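Local coordinates for calcium uptake protein 2, mitochondrial (Homo sapiens, PDB 6LB7), which probably regulates calcium entry into mitochondria as an EF-hand calcium sensor of the mitochondrial calcium uniporter complex, at residues Asp32-Val37 with Thr185-Met190; Val37-Met42 with Leu211-Asn216; Thr71-Leu76 with Glu181-Glu186. All coordinates share one frame; numbering follows the deposited sequence.

Contact 1 of 3, residues Asp32-Val37 with Thr185-Met190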
loop_
_atom_site.group_PDB
_atom_site.type_symbol
_atom_site.label_atom_id
_atom_site.label_comp_id
_atom_site.label_asym_id
_atom_site.label_seq_id
_atom_site.Cartn_x
_atom_site.Cartn_y
_atom_site.Cartn_z
ATOM N N ASP B 32 10.571 -30.225 -0.767
ATOM C CA ASP B 32 9.165 -30.007 -1.106
ATOM C C ASP B 32 8.866 -28.531 -1.301
ATOM O O ASP B 32 8.160 -28.139 -2.240
ATOM C CB ASP B 32 8.240 -30.523 0.002
ATOM C CG ASP B 32 8.244 -32.029 0.148
ATOM O OD1 ASP B 32 8.644 -32.747 -0.792
ATOM O OD2 ASP B 32 7.796 -32.488 1.224
ATOM N N PHE B 33 9.303 -27.712 -0.344
ATOM C CA PHE B 33 9.010 -26.288 -0.387
ATOM C C PHE B 33 9.572 -25.655 -1.652
ATOM O O PHE B 33 8.869 -24.927 -2.364
ATOM C CB PHE B 33 9.583 -25.591 0.851
ATOM C CG PHE B 33 9.527 -24.101 0.760
ATOM C CD1 PHE B 33 8.316 -23.441 0.834
ATOM C CD2 PHE B 33 10.679 -23.369 0.566
ATOM C CE1 PHE B 33 8.263 -22.067 0.740
ATOM C CE2 PHE B 33 10.627 -22.001 0.453
ATOM C CZ PHE B 33 9.425 -21.352 0.538
ATOM N N LEU B 34 10.848 -25.921 -1.944
ATOM C CA LEU B 34 11.467 -25.357 -3.140
ATOM C C LEU B 34 10.688 -25.730 -4.399
ATOM O O LEU B 34 10.446 -24.875 -5.257
ATOM C CB LEU B 34 12.915 -25.831 -3.255
ATOM C CG LEU B 34 13.852 -25.309 -2.175
ATOM C CD1 LEU B 34 15.142 -26.115 -2.176
ATOM C CD2 LEU B 34 14.119 -23.807 -2.359
ATOM N N PHE B 35 10.254 -26.996 -4.509
ATOM C CA PHE B 35 9.493 -27.433 -5.679
ATOM C C PHE B 35 8.138 -26.735 -5.762
ATOM O O PHE B 35 7.703 -26.338 -6.849
ATOM C CB PHE B 35 9.303 -28.950 -5.655
ATOM C CG PHE B 35 10.553 -29.728 -5.966
ATOM C CD1 PHE B 35 11.730 -29.082 -6.307
ATOM C CD2 PHE B 35 10.542 -31.104 -5.955
ATOM C CE1 PHE B 35 12.874 -29.794 -6.606
ATOM C CE2 PHE B 35 11.682 -31.817 -6.253
ATOM C CZ PHE B 35 12.851 -31.157 -6.578
ATOM N N SER B 36 7.450 -26.581 -4.633
ATOM C CA SER B 36 6.157 -25.905 -4.655
ATOM C C SER B 36 6.285 -24.444 -5.084
ATOM O O SER B 36 5.318 -23.854 -5.581
ATOM C CB SER B 36 5.495 -26.007 -3.279
ATOM O OG SER B 36 5.969 -25.003 -2.396
ATOM N N VAL B 37 7.460 -23.849 -4.921
ATOM C CA VAL B 37 7.644 -22.466 -5.336
ATOM C C VAL B 37 7.944 -22.383 -6.833
ATOM O O VAL B 37 7.493 -21.466 -7.523
ATOM C CB VAL B 37 8.755 -21.831 -4.476
ATOM C CG1 VAL B 37 9.244 -20.539 -5.086
ATOM C CG2 VAL B 37 8.251 -21.608 -3.043
ATOM N N THR B 185 17.366 -14.824 -2.598
ATOM C CA THR B 185 18.509 -15.183 -3.440
ATOM C C THR B 185 18.479 -16.659 -3.832
ATOM O O THR B 185 18.730 -17.013 -4.993
ATOM C CB THR B 185 19.817 -14.857 -2.717
ATOM O OG1 THR B 185 19.854 -13.463 -2.423
ATOM C CG2 THR B 185 21.013 -15.199 -3.601
ATOM N N GLU B 186 18.179 -17.538 -2.876
ATOM C CA GLU B 186 18.186 -18.963 -3.172
ATOM C C GLU B 186 17.146 -19.331 -4.233
ATOM O O GLU B 186 17.455 -20.096 -5.158
ATOM C CB GLU B 186 17.975 -19.774 -1.890
ATOM C CG GLU B 186 17.892 -21.266 -2.155
ATOM C CD GLU B 186 18.363 -22.114 -0.971
ATOM O OE1 GLU B 186 18.068 -21.795 0.200
ATOM O OE2 GLU B 186 19.038 -23.116 -1.220
ATOM N N ILE B 187 15.919 -18.795 -4.136
ATOM C CA ILE B 187 14.916 -19.052 -5.181
ATOM C C ILE B 187 15.401 -18.520 -6.522
ATOM O O ILE B 187 15.201 -19.154 -7.564
ATOM C CB ILE B 187 13.546 -18.427 -4.835
ATOM C CG1 ILE B 187 12.992 -18.944 -3.500
ATOM C CG2 ILE B 187 12.524 -18.669 -6.009
ATOM C CD1 ILE B 187 13.118 -20.412 -3.317
ATOM N N GLN B 188 15.983 -17.315 -6.526
ATOM C CA GLN B 188 16.415 -16.836 -7.834
ATOM C C GLN B 188 17.560 -17.685 -8.377
ATOM O O GLN B 188 17.574 -18.054 -9.558
ATOM C CB GLN B 188 16.832 -15.356 -7.765
ATOM C CG GLN B 188 15.751 -14.360 -7.284
ATOM C CD GLN B 188 16.333 -13.137 -6.578
ATOM O OE1 GLN B 188 17.481 -13.009 -6.424
ATOM N NE2 GLN B 188 15.529 -12.242 -6.158
ATOM N N GLU B 189 18.510 -18.144 -7.561
ATOM C CA GLU B 189 19.586 -18.958 -8.122
ATOM C C GLU B 189 19.059 -20.299 -8.601
ATOM O O GLU B 189 19.501 -20.826 -9.628
ATOM C CB GLU B 189 20.700 -19.153 -7.083
ATOM C CG GLU B 189 21.496 -17.873 -6.816
ATOM C CD GLU B 189 22.557 -18.026 -5.745
ATOM O OE1 GLU B 189 22.653 -19.100 -5.128
ATOM O OE2 GLU B 189 23.290 -17.044 -5.528
ATOM N N MET B 190 18.110 -20.873 -7.874
ATOM C CA MET B 190 17.595 -22.172 -8.285
ATOM C C MET B 190 16.780 -22.061 -9.567
ATOM O O MET B 190 16.928 -22.878 -10.483
ATOM C CB MET B 190 16.770 -22.757 -7.156
ATOM C CG MET B 190 16.338 -24.151 -7.394
ATOM S SD MET B 190 15.726 -24.819 -5.842
ATOM C CE MET B 190 15.900 -26.557 -6.196
#
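Leu34 and Ile187 mark the nearest backbone approach of two helical segments, 32-37 and 185-190, whose axes stay 11.1 Å apart at their closest and cross at -66°. At that spacing the contact is made by side chains, all of them apolar. Leu34 contributes most from its helix. Its CD2 methyl lies 3.7 Å from CD1 of Ile187, the two side chains passing obliquely, while CD1 of Leu34 rests 3.9 Å from SD of Met190. The methionine runs almost at a right angle to the leucine; with CG anti to the backbone N (chi1 -173°) and the rest of the chain extended, it carries its sulfur across the gap and its CE to the edge of the Phe35 ring. Ile187 uses two branches: CD1 goes to Leu34, and CG2 meets CG1 of Val37 at 3.9 Å. Leu34 and Val37, one helical turn apart, each take one branch of the isoleucine. Segment 185-190 belongs to the long helix 173-196, which follows strand 171-172; that strand pairs with strand 115-116 of the calcium-binding EF-hand loop, consistent with paired EF-hands in this lobe. Helix 30-38 lies against the later part of that long helix. Within helix 30-38, the other branch of Val37, CG2, sits 3.7 Å above one face of the Phe33 ring, toward its rim. The hydroxyl of Ser36 turns back on its own helix, OG donating to Phe33 O at 2.9 Å, and the same carbonyl also accepts from Val37 N. Helix 84-94 packs against both helices, with Leu90 against Phe33 and Leu94 against Ile187, and Glu189 on the same long helix as Ile187 forms a salt bridge with Lys243.

Contact 2 of 3, residues Val37-Met42 with Leu211-Asn216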
loop_
_atom_site.group_PDB
_atom_site.type_symbol
_atom_site.label_atom_id
_atom_site.label_comp_id
_atom_site.label_asym_id
_atom_site.label_seq_id
_atom_site.Cartn_x
_atom_site.Cartn_y
_atom_site.Cartn_z
ATOM N N VAL B 37 7.460 -23.849 -4.921
ATOM C CA VAL B 37 7.644 -22.466 -5.336
ATOM C C VAL B 37 7.944 -22.383 -6.833
ATOM O O VAL B 37 7.493 -21.466 -7.523
ATOM C CB VAL B 37 8.755 -21.831 -4.476
ATOM C CG1 VAL B 37 9.244 -20.539 -5.086
ATOM C CG2 VAL B 37 8.251 -21.608 -3.043
ATOM N N MET B 38 8.702 -23.333 -7.357
ATOM C CA MET B 38 9.119 -23.259 -8.748
ATOM C C MET B 38 8.069 -23.820 -9.692
ATOM O O MET B 38 7.925 -23.319 -10.809
ATOM C CB MET B 38 10.438 -24.009 -8.940
ATOM C CG MET B 38 11.622 -23.325 -8.248
ATOM S SD MET B 38 13.155 -23.915 -8.958
ATOM C CE MET B 38 13.075 -25.649 -8.505
ATOM N N PHE B 39 7.338 -24.855 -9.268
ATOM C CA PHE B 39 6.468 -25.631 -10.146
ATOM C C PHE B 39 5.014 -25.540 -9.709
ATOM O O PHE B 39 4.711 -25.398 -8.526
ATOM C CB PHE B 39 6.882 -27.108 -10.181
ATOM C CG PHE B 39 8.346 -27.319 -10.469
ATOM C CD1 PHE B 39 8.878 -26.984 -11.707
ATOM C CD2 PHE B 39 9.186 -27.860 -9.518
ATOM C CE1 PHE B 39 10.224 -27.171 -11.973
ATOM C CE2 PHE B 39 10.536 -28.043 -9.780
ATOM C CZ PHE B 39 11.055 -27.703 -11.005
ATOM N N GLU B 40 4.111 -25.729 -10.661
ATOM C CA GLU B 40 2.680 -25.778 -10.305
ATOM C C GLU B 40 2.398 -27.212 -9.897
ATOM O O GLU B 40 1.711 -27.376 -8.931
ATOM C CB GLU B 40 1.800 -25.383 -11.473
ATOM C CG GLU B 40 2.165 -24.046 -12.021
ATOM C CD GLU B 40 1.068 -23.511 -12.906
ATOM O OE1 GLU B 40 -0.003 -23.248 -12.369
ATOM O OE2 GLU B 40 1.307 -23.376 -14.117
ATOM N N GLN B 41 3.019 -28.179 -10.573
ATOM C CA GLN B 41 2.797 -29.607 -10.257
ATOM C C GLN B 41 4.105 -30.387 -10.196
ATOM O O GLN B 41 5.035 -30.055 -10.901
ATOM C CB GLN B 41 1.912 -30.267 -11.308
ATOM C CG GLN B 41 0.444 -29.967 -11.112
ATOM C CD GLN B 41 -0.421 -31.142 -11.480
ATOM O OE1 GLN B 41 0.064 -32.182 -11.909
ATOM N NE2 GLN B 41 -1.723 -30.953 -11.343
ATOM N N MET B 42 4.040 -31.420 -9.382
ATOM C CA MET B 42 4.783 -32.636 -9.028
ATOM C C MET B 42 5.593 -33.174 -10.199
ATOM O O MET B 42 6.552 -33.888 -9.917
ATOM C CB MET B 42 3.746 -33.666 -8.611
ATOM C CG MET B 42 2.612 -33.807 -9.556
ATOM S SD MET B 42 1.361 -34.740 -8.734
ATOM C CE MET B 42 0.158 -33.615 -8.398
ATOM N N LEU B 211 9.730 -16.245 -17.512
ATOM C CA LEU B 211 8.796 -15.142 -17.287
ATOM C C LEU B 211 7.354 -15.574 -17.533
ATOM O O LEU B 211 6.441 -15.129 -16.833
ATOM C CB LEU B 211 9.171 -13.958 -18.185
ATOM C CG LEU B 211 8.372 -12.655 -18.116
ATOM C CD1 LEU B 211 8.538 -12.014 -16.785
ATOM C CD2 LEU B 211 8.833 -11.691 -19.208
ATOM N N LEU B 212 7.138 -16.441 -18.518
ATOM C CA LEU B 212 5.821 -16.879 -18.953
ATOM C C LEU B 212 5.402 -18.194 -18.312
ATOM O O LEU B 212 4.359 -18.740 -18.666
ATOM C CB LEU B 212 5.805 -17.025 -20.490
ATOM C CG LEU B 212 5.978 -15.725 -21.280
ATOM C CD1 LEU B 212 6.222 -16.009 -22.756
ATOM C CD2 LEU B 212 4.733 -14.878 -21.093
ATOM N N PHE B 213 6.190 -18.713 -17.377
ATOM C CA PHE B 213 5.955 -20.059 -16.868
ATOM C C PHE B 213 4.596 -20.199 -16.183
ATOM O O PHE B 213 3.986 -21.270 -16.250
ATOM C CB PHE B 213 7.071 -20.437 -15.912
ATOM C CG PHE B 213 7.095 -21.894 -15.554
ATOM C CD1 PHE B 213 7.421 -22.842 -16.498
ATOM C CD2 PHE B 213 6.799 -22.306 -14.272
ATOM C CE1 PHE B 213 7.448 -24.182 -16.170
ATOM C CE2 PHE B 213 6.826 -23.657 -13.936
ATOM C CZ PHE B 213 7.153 -24.587 -14.876
ATOM N N PHE B 214 4.108 -19.149 -15.520
ATOM C CA PHE B 214 2.817 -19.197 -14.841
ATOM C C PHE B 214 1.713 -18.488 -15.622
ATOM O O PHE B 214 0.673 -18.138 -15.046
ATOM C CB PHE B 214 2.944 -18.611 -13.434
ATOM C CG PHE B 214 3.788 -19.451 -12.516
ATOM C CD1 PHE B 214 3.325 -20.676 -12.053
ATOM C CD2 PHE B 214 5.055 -19.035 -12.144
ATOM C CE1 PHE B 214 4.109 -21.463 -11.214
ATOM C CE2 PHE B 214 5.846 -19.809 -11.311
ATOM C CZ PHE B 214 5.376 -21.034 -10.846
ATOM N N THR B 215 1.915 -18.275 -16.919
ATOM C CA THR B 215 0.997 -17.511 -17.757
ATOM C C THR B 215 0.241 -18.466 -18.671
ATOM O O THR B 215 0.832 -19.060 -19.575
ATOM C CB THR B 215 1.755 -16.477 -18.583
ATOM O OG1 THR B 215 2.300 -15.485 -17.706
ATOM C CG2 THR B 215 0.812 -15.821 -19.589
ATOM N N ASN B 216 -1.063 -18.578 -18.456
ATOM C CA ASN B 216 -1.953 -19.443 -19.225
ATOM C C ASN B 216 -3.202 -18.670 -19.641
ATOM O O ASN B 216 -4.319 -19.184 -19.618
ATOM C CB ASN B 216 -2.315 -20.685 -18.409
ATOM C CG ASN B 216 -2.926 -21.785 -19.246
ATOM O OD1 ASN B 216 -2.509 -22.035 -20.376
ATOM N ND2 ASN B 216 -3.924 -22.458 -18.682
#
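Phe39 and Glu40, just past the end of helix 30-38, face Phe213 and Phe214 in a type I beta turn from Leu212 to Thr215; the CA atoms of Glu40 and Phe214 are 8.0 Å apart. Thr215 N closes the turn on Leu212 O, and the two phenylalanines occupy its central positions. Both rings reach the carbonyl oxygen of Met38 at the helix end: CE2 of Phe213 lies 3.3 Å from Met38 O, and CZ of Phe214 3.4 Å from the same oxygen. The oxygen lies oblique to both rings, so any C-H...O attraction would be weak at most. Phe213 also brings CZ to the edge of the Phe39 ring, 4.3 Å from CD1. Glu40 packs by its aliphatic part, CG touching the edge of Phe214 at CE1 (3.3 Å); the two side chains run past each other in opposite directions, with carboxylate and ring planes 64° apart. The phenylalanines support one another, CD2 of Phe213 standing 3.9 Å above one face of Phe214, near its rim. On the neighbouring helix 173-196, Phe195 meets Phe213 edge-to-face and Gln194 touches Phe39. Arg318 of helix 308-320 lies against both turn phenylalanines, and Arg13 of helix 11-17 donates to Glu40 O, so the contact fills a junction between N-terminal and C-terminal helices.

Contact 3 of 3, residues Thr71-Leu76 with Glu181-Glu186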
loop_
_atom_site.group_PDB
_atom_site.type_symbol
_atom_site.label_atom_id
_atom_site.label_comp_id
_atom_site.label_asym_id
_atom_site.label_seq_id
_atom_site.Cartn_x
_atom_site.Cartn_y
_atom_site.Cartn_z
ATOM N N THR B 71 22.252 -21.231 0.281
ATOM C CA THR B 71 22.018 -22.627 -0.062
ATOM C C THR B 71 21.372 -23.391 1.077
ATOM O O THR B 71 21.337 -24.629 1.033
ATOM C CB THR B 71 23.308 -23.328 -0.479
ATOM O OG1 THR B 71 24.196 -23.408 0.652
ATOM C CG2 THR B 71 23.968 -22.558 -1.620
ATOM N N PHE B 72 20.822 -22.685 2.066
ATOM C CA PHE B 72 20.234 -23.329 3.236
ATOM C C PHE B 72 19.187 -24.377 2.860
ATOM O O PHE B 72 19.208 -25.497 3.373
ATOM C CB PHE B 72 19.620 -22.253 4.146
ATOM C CG PHE B 72 18.933 -22.795 5.376
ATOM C CD1 PHE B 72 19.676 -23.234 6.468
ATOM C CD2 PHE B 72 17.543 -22.842 5.452
ATOM C CE1 PHE B 72 19.049 -23.715 7.607
ATOM C CE2 PHE B 72 16.918 -23.323 6.591
ATOM C CZ PHE B 72 17.675 -23.749 7.673
ATOM N N PHE B 73 18.218 -24.018 2.005
ATOM C CA PHE B 73 17.173 -25.006 1.710
ATOM C C PHE B 73 17.704 -26.110 0.796
ATOM O O PHE B 73 17.366 -27.282 0.982
ATOM C CB PHE B 73 15.922 -24.335 1.107
ATOM C CG PHE B 73 15.171 -23.461 2.090
ATOM C CD1 PHE B 73 14.144 -23.981 2.874
ATOM C CD2 PHE B 73 15.533 -22.131 2.271
ATOM C CE1 PHE B 73 13.481 -23.181 3.806
ATOM C CE2 PHE B 73 14.874 -21.324 3.194
ATOM C CZ PHE B 73 13.848 -21.847 3.967
ATOM N N ARG B 74 18.537 -25.756 -0.197
ATOM C CA ARG B 74 19.085 -26.774 -1.106
ATOM C C ARG B 74 20.022 -27.730 -0.382
ATOM O O ARG B 74 20.049 -28.918 -0.709
ATOM C CB ARG B 74 19.818 -26.114 -2.293
ATOM C CG ARG B 74 18.850 -25.611 -3.387
ATOM C CD ARG B 74 19.544 -24.723 -4.458
ATOM N NE ARG B 74 20.063 -23.466 -3.912
ATOM C CZ ARG B 74 20.795 -22.596 -4.596
ATOM N NH1 ARG B 74 21.088 -22.834 -5.874
ATOM N NH2 ARG B 74 21.236 -21.484 -4.012
ATOM N N ASP B 75 20.791 -27.245 0.606
ATOM C CA ASP B 75 21.639 -28.148 1.384
ATOM C C ASP B 75 20.811 -29.138 2.198
ATOM O O ASP B 75 21.140 -30.327 2.252
ATOM C CB ASP B 75 22.570 -27.352 2.299
ATOM C CG ASP B 75 23.594 -26.559 1.529
ATOM O OD1 ASP B 75 24.183 -25.632 2.105
ATOM O OD2 ASP B 75 23.790 -26.829 0.324
ATOM N N LEU B 76 19.739 -28.674 2.846
ATOM C CA LEU B 76 18.913 -29.578 3.646
ATOM C C LEU B 76 18.219 -30.633 2.796
ATOM O O LEU B 76 18.111 -31.793 3.205
ATOM C CB LEU B 76 17.866 -28.785 4.423
ATOM C CG LEU B 76 18.413 -27.957 5.582
ATOM C CD1 LEU B 76 17.316 -27.027 6.105
ATOM C CD2 LEU B 76 18.919 -28.898 6.666
ATOM N N GLU B 181 16.816 -12.208 2.893
ATOM C CA GLU B 181 17.599 -11.929 1.689
ATOM C C GLU B 181 18.086 -13.225 1.051
ATOM O O GLU B 181 18.055 -13.377 -0.170
ATOM C CB GLU B 181 18.805 -11.040 2.020
ATOM C CG GLU B 181 18.493 -9.598 2.473
ATOM C CD GLU B 181 19.716 -8.908 3.110
ATOM O OE1 GLU B 181 19.672 -7.672 3.337
ATOM O OE2 GLU B 181 20.709 -9.610 3.411
ATOM N N ASN B 182 18.569 -14.161 1.869
ATOM C CA ASN B 182 19.123 -15.396 1.336
ATOM C C ASN B 182 18.033 -16.315 0.791
ATOM O O ASN B 182 18.289 -17.088 -0.140
ATOM C CB ASN B 182 19.936 -16.105 2.417
ATOM C CG ASN B 182 21.352 -15.500 2.585
ATOM O OD1 ASN B 182 21.892 -14.902 1.660
ATOM N ND2 ASN B 182 21.936 -15.661 3.772
ATOM N N LEU B 183 16.838 -16.281 1.383
ATOM C CA LEU B 183 15.708 -17.026 0.821
ATOM C C LEU B 183 15.382 -16.539 -0.586
ATOM O O LEU B 183 15.288 -17.343 -1.527
ATOM C CB LEU B 183 14.489 -16.896 1.739
ATOM C CG LEU B 183 13.161 -17.390 1.171
ATOM C CD1 LEU B 183 13.202 -18.912 1.028
ATOM C CD2 LEU B 183 12.002 -16.938 2.052
ATOM N N GLN B 184 15.217 -15.221 -0.754
ATOM C CA GLN B 184 14.971 -14.675 -2.092
ATOM C C GLN B 184 16.120 -15.011 -3.044
ATOM O O GLN B 184 15.895 -15.456 -4.174
ATOM C CB GLN B 184 14.743 -13.166 -2.022
ATOM C CG GLN B 184 13.527 -12.733 -1.207
ATOM C CD GLN B 184 13.201 -11.269 -1.400
ATOM O OE1 GLN B 184 14.046 -10.493 -1.845
ATOM N NE2 GLN B 184 11.962 -10.880 -1.079
ATOM N N THR B 185 17.366 -14.824 -2.598
ATOM C CA THR B 185 18.509 -15.183 -3.440
ATOM C C THR B 185 18.479 -16.659 -3.832
ATOM O O THR B 185 18.730 -17.013 -4.993
ATOM C CB THR B 185 19.817 -14.857 -2.717
ATOM O OG1 THR B 185 19.854 -13.463 -2.423
ATOM C CG2 THR B 185 21.013 -15.199 -3.601
ATOM N N GLU B 186 18.179 -17.538 -2.876
ATOM C CA GLU B 186 18.186 -18.963 -3.172
ATOM C C GLU B 186 17.146 -19.331 -4.233
ATOM O O GLU B 186 17.455 -20.096 -5.158
ATOM C CB GLU B 186 17.975 -19.774 -1.890
ATOM C CG GLU B 186 17.892 -21.266 -2.155
ATOM C CD GLU B 186 18.363 -22.114 -0.971
ATOM O OE1 GLU B 186 18.068 -21.795 0.200
ATOM O OE2 GLU B 186 19.038 -23.116 -1.220
#
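Leu183 is the first residue of the 181-186 segment to make a close side-chain contact with helix 72-76: its CD1 methyl lies 3.6 Å from CE2 of Phe73, the two side chains crossing obliquely. One turn on, Glu186 carries most of the interface. It swings CG opposite the main-chain nitrogen (chi1 177°) and stretches from there, delivering its carboxylate to the first turn of the short helix. OE1 accepts from Phe73 N at 2.9 Å, met on its syn side, and also lies in plane at the edge of the Phe73 ring, 3.3 Å from CD2. OE2 is held twice: Arg74 N reaches it from above the carboxylate plane at 2.9 Å, both backbone bonds having N-H...O angles of 158°, and Arg74 NE donates at 2.9 Å (165°) to the anti lone pair of OE2, which lies in the guanidinium plane, completing a salt bridge. The arginine bends at chi3 to fold back toward this oxygen; its NH2 turns instead to Ser70 O and Glu189 OE1. Thr71, at the N-cap position, directs OG1 to Asp75 OD1 rather than capping the helix. Three bonds therefore grip a buried carboxylate from another helix, and the first-turn amides of the helix together with the arginine charge would be expected to favour its ionised form and fix its rotation.

From the N terminus, helix 30-38 enters contacts 1 and 2 in succession, sharing Val37. Contact 1 closes a loop onto helix 173-196, whereas contact 2 runs on to the turn after helix 204-211; the two cross along the chain, and Met38 SD touches Met190 CG between them. Contact 3 starts later, at helix 72-76, and returns to helix 173-196, so its loop lies within that of contact 2 and ends on the same helical stretch as contact 1. The calcium-binding EF-hand loop falls within the span that contact 3 closes. Helix 173-196 thus receives helices 30-38 and 72-76, whose Leu34 and Arg74 touch, while contact 2 ties the end of helix 30-38 to the C-terminal half.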